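Local coordinates for UPF0303 protein YBR137W (Saccharomyces cerevisiae, PDB 4CLC), which is of unknown function but belongs to the UPF0303 family and carries an HbpS-like region related to haem-degrading proteins of the GAF clan, at residues 52-57 / 149-154; 62-67 / 90-95; 134-137 / 142-145. All coordinates share one frame; numbering follows the deposited sequence.

Contact 1: residues 52-57 / 149-154; sequences ENFPEK and SGLKQE
Phe54 and Leu151 meet at the surface of an HbpS-like alpha/beta fold, where the turn after helix 36-53 approaches the link between strand 144-149 and helix 153-168. Apolar packing carries the contact. One methyl of Leu151, CD2, sits over a face of the Phe54 ring in a CH-pi arrangement: CD2 lies 4.1 Å from the ring centroid and 25° off its normal, displaced toward the rim on the CG and CD2 side, with Leu151 CD2 3.8 Å from Phe54 CD2. The other methyl reaches further along the ring, Leu151 CD1 lying 4.0 Å from Phe54 CD1, so the two methyls touch neighbouring parts of the ring, one near CG and CD2, the other near CD1 and CE1. Leu151 also touches Val59.

Backbone hydrogen bonding shapes the two partners without joining them. Phe54 is the first residue to leave helical geometry, and a type II beta turn follows, closed by Lys57 N to Phe54 O at 3.1 Å; Glu56 takes the positive phi (65°) required at the third position of such a turn. The turn thereby brings Phe54 and Lys57 to the same leucine. Across from it, Asp156 OD1 accepts from Leu151 N, while Lys152, the N-cap of helix 153-168, gives its own N-H to Glu155 OE1, the arrangement found in one half of a capping box.

Lys57 contributes aliphatic carbon and not charge. The methyl Leu151 CD2 that covers the phenylalanine also touches Lys57 CB, at 4.0 Å.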
loop_
_atom_site.group_PDB
_atom_site.type_symbol
_atom_site.label_atom_id
_atom_site.label_comp_id
_atom_site.label_asym_id
_atom_site.label_seq_id
_atom_site.Cartn_x
_atom_site.Cartn_y
_atom_site.Cartn_z
ATOM N N GLU D 52 -3.880 -41.912 -13.306
ATOM C CA GLU D 52 -3.702 -43.358 -13.237
ATOM C C GLU D 52 -3.163 -43.759 -11.871
ATOM O O GLU D 52 -3.772 -44.574 -11.172
ATOM C CB GLU D 52 -2.777 -43.863 -14.347
ATOM C CG GLU D 52 -3.522 -44.305 -15.601
ATOM C CD GLU D 52 -2.642 -44.295 -16.841
ATOM O OE1 GLU D 52 -1.426 -44.551 -16.713
ATOM O OE2 GLU D 52 -3.165 -44.021 -17.945
ATOM N N ASN D 53 -2.045 -43.158 -11.475
ATOM C CA ASN D 53 -1.438 -43.435 -10.176
ATOM C C ASN D 53 -2.252 -43.008 -8.950
ATOM O O ASN D 53 -2.221 -43.691 -7.925
ATOM C CB ASN D 53 -0.063 -42.783 -10.100
ATOM C CG ASN D 53 0.891 -43.330 -11.135
ATOM O OD1 ASN D 53 1.698 -44.214 -10.841
ATOM N ND2 ASN D 53 0.801 -42.815 -12.360
ATOM N N PHE D 54 -2.970 -41.893 -9.029
ATOM C CA PHE D 54 -3.723 -41.441 -7.863
ATOM C C PHE D 54 -5.182 -41.124 -8.137
ATOM O O PHE D 54 -5.625 -39.998 -7.873
ATOM C CB PHE D 54 -3.067 -40.211 -7.259
ATOM C CG PHE D 54 -1.735 -40.477 -6.652
ATOM C CD1 PHE D 54 -0.588 -40.451 -7.433
ATOM C CD2 PHE D 54 -1.625 -40.752 -5.294
ATOM C CE1 PHE D 54 0.647 -40.700 -6.874
ATOM C CE2 PHE D 54 -0.400 -40.989 -4.725
ATOM C CZ PHE D 54 0.743 -40.964 -5.518
ATOM N N PRO D 55 -5.947 -42.129 -8.611
ATOM C CA PRO D 55 -7.368 -41.920 -8.921
ATOM C C PRO D 55 -8.082 -41.400 -7.704
ATOM O O PRO D 55 -7.744 -41.804 -6.589
ATOM C CB PRO D 55 -7.864 -43.319 -9.275
ATOM C CG PRO D 55 -6.930 -44.224 -8.510
ATOM C CD PRO D 55 -5.597 -43.562 -8.603
ATOM N N GLU D 56 -9.034 -40.508 -7.921
ATOM C CA GLU D 56 -9.822 -39.914 -6.848
ATOM C C GLU D 56 -9.026 -39.044 -5.878
ATOM O O GLU D 56 -9.477 -38.794 -4.760
ATOM C CB GLU D 56 -10.549 -41.014 -6.078
ATOM C CG GLU D 56 -11.467 -41.821 -6.971
ATOM C CD GLU D 56 -12.410 -42.693 -6.194
ATOM O OE1 GLU D 56 -12.011 -43.176 -5.108
ATOM O OE2 GLU D 56 -13.554 -42.887 -6.669
ATOM N N LYS D 57 -7.868 -38.552 -6.329
ATOM C CA LYS D 57 -7.136 -37.475 -5.649
ATOM C C LYS D 57 -7.162 -36.209 -6.510
ATOM O O LYS D 57 -6.652 -36.206 -7.633
ATOM C CB LYS D 57 -5.687 -37.896 -5.358
ATOM C CG LYS D 57 -5.515 -38.758 -4.101
ATOM C CD LYS D 57 -5.763 -37.954 -2.840
ATOM C CE LYS D 57 -5.669 -38.794 -1.584
ATOM N NZ LYS D 57 -5.896 -37.938 -0.367
ATOM N N SER D 149 0.194 -29.933 -7.306
ATOM C CA SER D 149 -0.331 -29.657 -5.985
ATOM C C SER D 149 -1.509 -30.558 -5.660
ATOM O O SER D 149 -2.339 -30.806 -6.513
ATOM C CB SER D 149 -0.757 -28.192 -5.875
ATOM O OG SER D 149 -1.915 -28.055 -5.062
ATOM N N GLY D 150 -1.621 -30.963 -4.401
ATOM C CA GLY D 150 -2.735 -31.757 -3.924
ATOM C C GLY D 150 -2.441 -33.169 -3.455
ATOM O O GLY D 150 -3.298 -33.804 -2.828
ATOM N N LEU D 151 -1.238 -33.661 -3.723
ATOM C CA LEU D 151 -0.783 -34.912 -3.108
ATOM C C LEU D 151 0.021 -34.624 -1.840
ATOM O O LEU D 151 0.059 -33.494 -1.359
ATOM C CB LEU D 151 0.063 -35.725 -4.093
ATOM C CG LEU D 151 -0.616 -36.036 -5.427
ATOM C CD1 LEU D 151 0.358 -36.670 -6.385
ATOM C CD2 LEU D 151 -1.808 -36.943 -5.197
ATOM N N LYS D 152 0.646 -35.653 -1.288
ATOM C CA LYS D 152 1.667 -35.464 -0.274
ATOM C C LYS D 152 2.838 -34.774 -0.970
ATOM O O LYS D 152 3.132 -35.067 -2.131
ATOM C CB LYS D 152 2.097 -36.803 0.342
ATOM C CG LYS D 152 1.000 -37.571 1.081
ATOM C CD LYS D 152 1.469 -39.007 1.389
ATOM C CE LYS D 152 0.588 -39.690 2.451
ATOM N NZ LYS D 152 -0.679 -40.307 1.930
ATOM N N GLN D 153 3.502 -33.859 -0.271
ATOM C CA GLN D 153 4.512 -33.011 -0.907
ATOM C C GLN D 153 5.600 -33.822 -1.618
ATOM O O GLN D 153 6.110 -33.424 -2.678
ATOM C CB GLN D 153 5.130 -32.059 0.124
ATOM C CG GLN D 153 6.231 -32.628 1.003
ATOM C CD GLN D 153 7.112 -31.557 1.642
ATOM O OE1 GLN D 153 7.679 -30.689 0.980
ATOM N NE2 GLN D 153 7.141 -31.568 2.963
ATOM N N GLU D 154 5.923 -34.978 -1.055
ATOM C CA GLU D 154 6.986 -35.811 -1.596
ATOM C C GLU D 154 6.510 -36.426 -2.902
ATOM O O GLU D 154 7.302 -36.697 -3.807
ATOM C CB GLU D 154 7.404 -36.885 -0.581
ATOM C CG GLU D 154 8.012 -36.332 0.708
ATOM C CD GLU D 154 7.012 -36.136 1.838
ATOM O OE1 GLU D 154 5.797 -36.360 1.638
ATOM O OE2 GLU D 154 7.452 -35.747 2.947
#

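Contact 2: residues 62-67 / 90-95; sequences DISLPN and RKKKTA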
loop_
_atom_site.group_PDB
_atom_site.type_symbol
_atom_site.label_atom_id
_atom_site.label_comp_id
_atom_site.label_asym_id
_atom_site.label_seq_id
_atom_site.Cartn_x
_atom_site.Cartn_y
_atom_site.Cartn_z
ATOM N N ASP D 62 0.405 -27.197 -13.110
ATOM C CA ASP D 62 0.707 -25.959 -13.816
ATOM C C ASP D 62 1.978 -26.038 -14.689
ATOM O O ASP D 62 2.958 -26.703 -14.345
ATOM C CB ASP D 62 0.834 -24.804 -12.814
ATOM C CG ASP D 62 0.946 -23.433 -13.497
ATOM O OD1 ASP D 62 2.081 -23.001 -13.802
ATOM O OD2 ASP D 62 -0.109 -22.782 -13.715
ATOM N N ILE D 63 1.964 -25.361 -15.829
ATOM C CA ILE D 63 3.209 -25.112 -16.540
ATOM C C ILE D 63 3.238 -23.633 -16.868
ATOM O O ILE D 63 2.362 -23.143 -17.574
ATOM C CB ILE D 63 3.347 -25.954 -17.829
ATOM C CG1 ILE D 63 3.296 -27.442 -17.493
ATOM C CG2 ILE D 63 4.642 -25.614 -18.569
ATOM C CD1 ILE D 63 3.335 -28.334 -18.707
ATOM N N SER D 64 4.226 -22.918 -16.334
ATOM C CA SER D 64 4.335 -21.494 -16.563
ATOM C C SER D 64 5.746 -21.133 -16.974
ATOM O O SER D 64 6.685 -21.877 -16.735
ATOM C CB SER D 64 3.932 -20.712 -15.315
ATOM O OG SER D 64 2.564 -20.904 -14.993
ATOM N N LEU D 65 5.902 -19.987 -17.613
ATOM C CA LEU D 65 7.220 -19.497 -17.934
ATOM C C LEU D 65 7.736 -18.790 -16.706
ATOM O O LEU D 65 6.957 -18.498 -15.803
ATOM C CB LEU D 65 7.172 -18.570 -19.137
ATOM C CG LEU D 65 6.726 -19.179 -20.451
ATOM C CD1 LEU D 65 6.844 -18.148 -21.548
ATOM C CD2 LEU D 65 7.576 -20.386 -20.750
ATOM N N PRO D 66 9.053 -18.524 -16.650
ATOM C CA PRO D 66 9.607 -17.818 -15.495
ATOM C C PRO D 66 9.047 -16.424 -15.332
ATOM O O PRO D 66 9.130 -15.872 -14.238
ATOM C CB PRO D 66 11.105 -17.760 -15.797
ATOM C CG PRO D 66 11.239 -18.137 -17.217
ATOM C CD PRO D 66 10.112 -19.017 -17.542
ATOM N N ASN D 67 8.490 -15.863 -16.403
ATOM C CA ASN D 67 7.931 -14.529 -16.354
ATOM C C ASN D 67 6.489 -14.522 -15.828
ATOM O O ASN D 67 5.916 -13.462 -15.596
ATOM C CB ASN D 67 8.011 -13.892 -17.739
ATOM C CG ASN D 67 6.861 -14.296 -18.631
ATOM O OD1 ASN D 67 6.291 -15.382 -18.494
ATOM N ND2 ASN D 67 6.492 -13.407 -19.540
ATOM N N ARG D 90 2.761 -20.130 -4.817
ATOM C CA ARG D 90 3.788 -20.129 -3.796
ATOM C C ARG D 90 4.931 -21.129 -4.069
ATOM O O ARG D 90 6.107 -20.805 -3.833
ATOM C CB ARG D 90 3.144 -20.381 -2.447
ATOM C CG ARG D 90 2.137 -19.334 -2.079
ATOM C CD ARG D 90 1.535 -19.576 -0.731
ATOM N NE ARG D 90 2.572 -19.713 0.288
ATOM C CZ ARG D 90 2.820 -20.834 0.963
ATOM N NH1 ARG D 90 2.095 -21.925 0.754
ATOM N NH2 ARG D 90 3.791 -20.857 1.853
ATOM N N LYS D 91 4.622 -22.320 -4.580
ATOM C CA LYS D 91 5.700 -23.258 -4.876
ATOM C C LYS D 91 6.545 -22.753 -6.039
ATOM O O LYS D 91 7.777 -22.698 -5.950
ATOM C CB LYS D 91 5.158 -24.648 -5.198
ATOM C CG LYS D 91 4.484 -25.340 -4.039
ATOM C CD LYS D 91 4.193 -26.786 -4.365
ATOM C CE LYS D 91 3.219 -27.399 -3.370
ATOM N NZ LYS D 91 2.885 -28.811 -3.751
ATOM N N LYS D 92 5.859 -22.384 -7.121
ATOM C CA LYS D 92 6.470 -21.887 -8.352
ATOM C C LYS D 92 7.379 -20.716 -8.049
ATOM O O LYS D 92 8.492 -20.632 -8.564
ATOM C CB LYS D 92 5.383 -21.469 -9.356
ATOM C CG LYS D 92 5.909 -20.947 -10.668
ATOM C CD LYS D 92 4.811 -20.596 -11.648
ATOM C CE LYS D 92 3.861 -19.584 -11.099
ATOM N NZ LYS D 92 2.494 -20.159 -11.095
ATOM N N LYS D 93 6.900 -19.822 -7.194
ATOM C CA LYS D 93 7.649 -18.630 -6.869
ATOM C C LYS D 93 8.993 -19.009 -6.251
ATOM O O LYS D 93 10.049 -18.566 -6.728
ATOM C CB LYS D 93 6.848 -17.708 -5.938
ATOM C CG LYS D 93 7.444 -16.311 -5.906
ATOM C CD LYS D 93 6.577 -15.279 -5.223
ATOM C CE LYS D 93 7.171 -13.877 -5.409
ATOM N NZ LYS D 93 6.161 -12.777 -5.273
ATOM N N THR D 94 8.957 -19.842 -5.210
ATOM C CA THR D 94 10.179 -20.340 -4.590
ATOM C C THR D 94 11.106 -20.960 -5.631
ATOM O O THR D 94 12.248 -20.530 -5.775
ATOM C CB THR D 94 9.897 -21.390 -3.513
ATOM O OG1 THR D 94 9.134 -20.824 -2.436
ATOM C CG2 THR D 94 11.189 -21.921 -2.988
ATOM N N ALA D 95 10.605 -21.938 -6.383
ATOM C CA ALA D 95 11.416 -22.622 -7.393
ATOM C C ALA D 95 12.099 -21.702 -8.404
ATOM O O ALA D 95 13.285 -21.879 -8.667
ATOM C CB ALA D 95 10.578 -23.629 -8.127
HETATM O O HOH W 1 0.707 -19.370 -13.423
#
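Lys92 reaches from helix 84-98 to Ser64 and Asp62 on strand 60-64, and its conformation decides how the three meet. The first part of the chain is extended, with CG anti to the backbone N (chi1 -180°), which carries the side chain off the helix toward the strand. The first two torsions, both extended, lay CD against the serine, Lys92 CD to Ser64 CB being 3.8 Å; bends at the third and fourth then bring the amine to a bridging water, with Asp62 at long range.

The polar ends meet mostly through this water, which accepts from Lys92 NZ at 3.0 Å and donates to Ser64 OG at 2.9 Å. The direct ion pair, Asp62 OD1 to Lys92 NZ, is long at 3.9 Å, with the two side chains crossing at about a right angle. The amine also hydrogen-bonds Gln89 OE1, three residues back on its own helix. The main basic partner of Asp62 is Arg73, whose NE forms a salt bridge with OD2; together with the more distant Lys92 it would probably favour the ionised carboxylate despite burial.

Asp62 and Ser64 alternate with Ile63, whose side chain points away from the helix. This is the pattern of a helix packed on one face of a beta-sheet, here with a polar, water-bridged network inside an alpha/beta interface of an HbpS-like fold.

Contact 3: residues 134-137 / 142-145; sequences IQSE and PYAC
Ile134 and Ala144 form an antiparallel hydrogen-bonded pair in the hairpin of strands 131-136 and 144-149, and since Tyr143 as well as Ala144 stands opposite Ile134, the pairing is interrupted by a classic beta bulge. The bond from Ile134 N to Ala144 O is nearly straight, 2.8 Å long with 173° at the hydrogen. Toward the same strand, Ile134 O receives two N-H groups, as the carbonyl facing a bulge does: Tyr143 N at 2.7 Å, weak because it is strongly bent, and Ala144 N at 3.4 Å, weak and long.

Ile134 and Ala144 place their side chains on the same face of the sheet, where Ile134 CD1 comes within 4.1 Å of Ala144 CB. The branch Ile134 CG2 is directed instead toward the tyrosine, making a loose apolar contact with Tyr143 CB.

Toward the loop that closes the hairpin, Gln135 and Pro142 run side by side, pointing the same way. A bend at the second torsion of the glutamine brings its amide against the proline ring, with Gln135 NE2 3.5 Å from Pro142 CB. Although the bond leaving CA of Gln135 heads away from the opposite segment, the folded chain returns to it.

Tyr143, a bulge residue, lays a face of its ring over Ser136, and a polar side chain of a neighbouring subunit also packs on this tyrosine. With Ser136 OG anti to the backbone N (chi1 151°), the hydroxyl runs out toward the phenol end of the ring, Ser136 OG lying 3.5 Å from Tyr143 CZ, and bonds weakly with Arg138 N. Ser136 CB makes a CH-pi contact over the middle of the face, 3.4 Å from the Tyr143 ring centroid and 10° off its normal.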
loop_
_atom_site.group_PDB
_atom_site.type_symbol
_atom_site.label_atom_id
_atom_site.label_comp_id
_atom_site.label_asym_id
_atom_site.label_seq_id
_atom_site.Cartn_x
_atom_site.Cartn_y
_atom_site.Cartn_z
ATOM N N ILE D 134 11.765 -26.774 -15.319
ATOM C CA ILE D 134 12.005 -27.481 -16.562
ATOM C C ILE D 134 13.266 -26.924 -17.199
ATOM O O ILE D 134 13.261 -25.812 -17.731
ATOM C CB ILE D 134 10.834 -27.332 -17.555
ATOM C CG1 ILE D 134 9.523 -27.815 -16.949
ATOM C CG2 ILE D 134 11.130 -28.097 -18.836
ATOM C CD1 ILE D 134 8.362 -27.700 -17.909
ATOM N N GLN D 135 14.335 -27.713 -17.169
ATOM C CA GLN D 135 15.645 -27.274 -17.655
ATOM C C GLN D 135 15.771 -27.358 -19.162
ATOM O O GLN D 135 15.087 -28.154 -19.801
ATOM C CB GLN D 135 16.748 -28.103 -17.013
ATOM C CG GLN D 135 17.720 -27.267 -16.245
ATOM C CD GLN D 135 17.111 -26.705 -14.999
ATOM O OE1 GLN D 135 16.582 -27.445 -14.163
ATOM N NE2 GLN D 135 17.169 -25.384 -14.858
ATOM N N SER D 136 16.649 -26.534 -19.724
ATOM C CA SER D 136 16.901 -26.547 -21.162
ATOM C C SER D 136 18.276 -27.112 -21.451
ATOM O O SER D 136 19.255 -26.781 -20.773
ATOM C CB SER D 136 16.795 -25.145 -21.750
ATOM O OG SER D 136 17.629 -25.004 -22.888
ATOM N N GLU D 137 18.350 -27.962 -22.462
ATOM C CA GLU D 137 19.609 -28.556 -22.842
ATOM C C GLU D 137 20.605 -27.490 -23.259
ATOM O O GLU D 137 21.759 -27.530 -22.864
ATOM C CB GLU D 137 19.400 -29.546 -23.961
ATOM N N PRO D 142 16.435 -22.248 -16.971
ATOM C CA PRO D 142 15.266 -23.104 -17.164
ATOM C C PRO D 142 14.281 -22.579 -18.204
ATOM O O PRO D 142 14.081 -21.363 -18.307
ATOM C CB PRO D 142 14.619 -23.127 -15.779
ATOM C CG PRO D 142 15.092 -21.917 -15.123
ATOM C CD PRO D 142 16.472 -21.680 -15.616
ATOM N N TYR D 143 13.692 -23.501 -18.970
ATOM C CA TYR D 143 12.604 -23.187 -19.894
ATOM C C TYR D 143 11.402 -22.632 -19.138
ATOM O O TYR D 143 10.809 -21.625 -19.521
ATOM C CB TYR D 143 12.165 -24.436 -20.681
ATOM C CG TYR D 143 12.955 -24.730 -21.934
ATOM C CD1 TYR D 143 13.401 -23.705 -22.743
ATOM C CD2 TYR D 143 13.251 -26.045 -22.311
ATOM C CE1 TYR D 143 14.126 -23.962 -23.893
ATOM C CE2 TYR D 143 13.976 -26.312 -23.456
ATOM C CZ TYR D 143 14.404 -25.261 -24.243
ATOM O OH TYR D 143 15.124 -25.476 -25.387
ATOM N N ALA D 144 11.035 -23.326 -18.074
ATOM C CA ALA D 144 9.762 -23.105 -17.424
ATOM C C ALA D 144 9.788 -23.753 -16.056
ATOM O O ALA D 144 10.832 -24.139 -15.570
ATOM C CB ALA D 144 8.638 -23.662 -18.264
ATOM N N CYS D 145 8.633 -23.840 -15.423
ATOM C CA CYS D 145 8.522 -24.521 -14.161
ATOM C C CYS D 145 7.238 -25.364 -14.182
ATOM O O CYS D 145 6.167 -24.897 -14.594
ATOM C CB CYS D 145 8.538 -23.508 -13.010
ATOM S SG CYS D 145 8.260 -24.172 -11.343
#

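In the fold
Contacts 2 and 3 are close neighbours, their centres about 11 Å apart, because strands 60-64 and 144-149 lie side by side in the mixed sheet; Ser64 O and Cys145 N probably hydrogen-bond, 3.1 Å apart. Contact 1 lies toward the other end of the chain's body, with its centre about 19 Å from that of contact 2 and 23 Å from that of contact 3. Along the sequence, 52-57 comes first and 149-154 last, and the other two contacts follow one another between them. The chain leaves helix 36-53 and returns to helix 153-168 at one end, having added four of the sheet's strands, among them the hairpin, and helix 84-98; all six segments fall within one HbpS-like region.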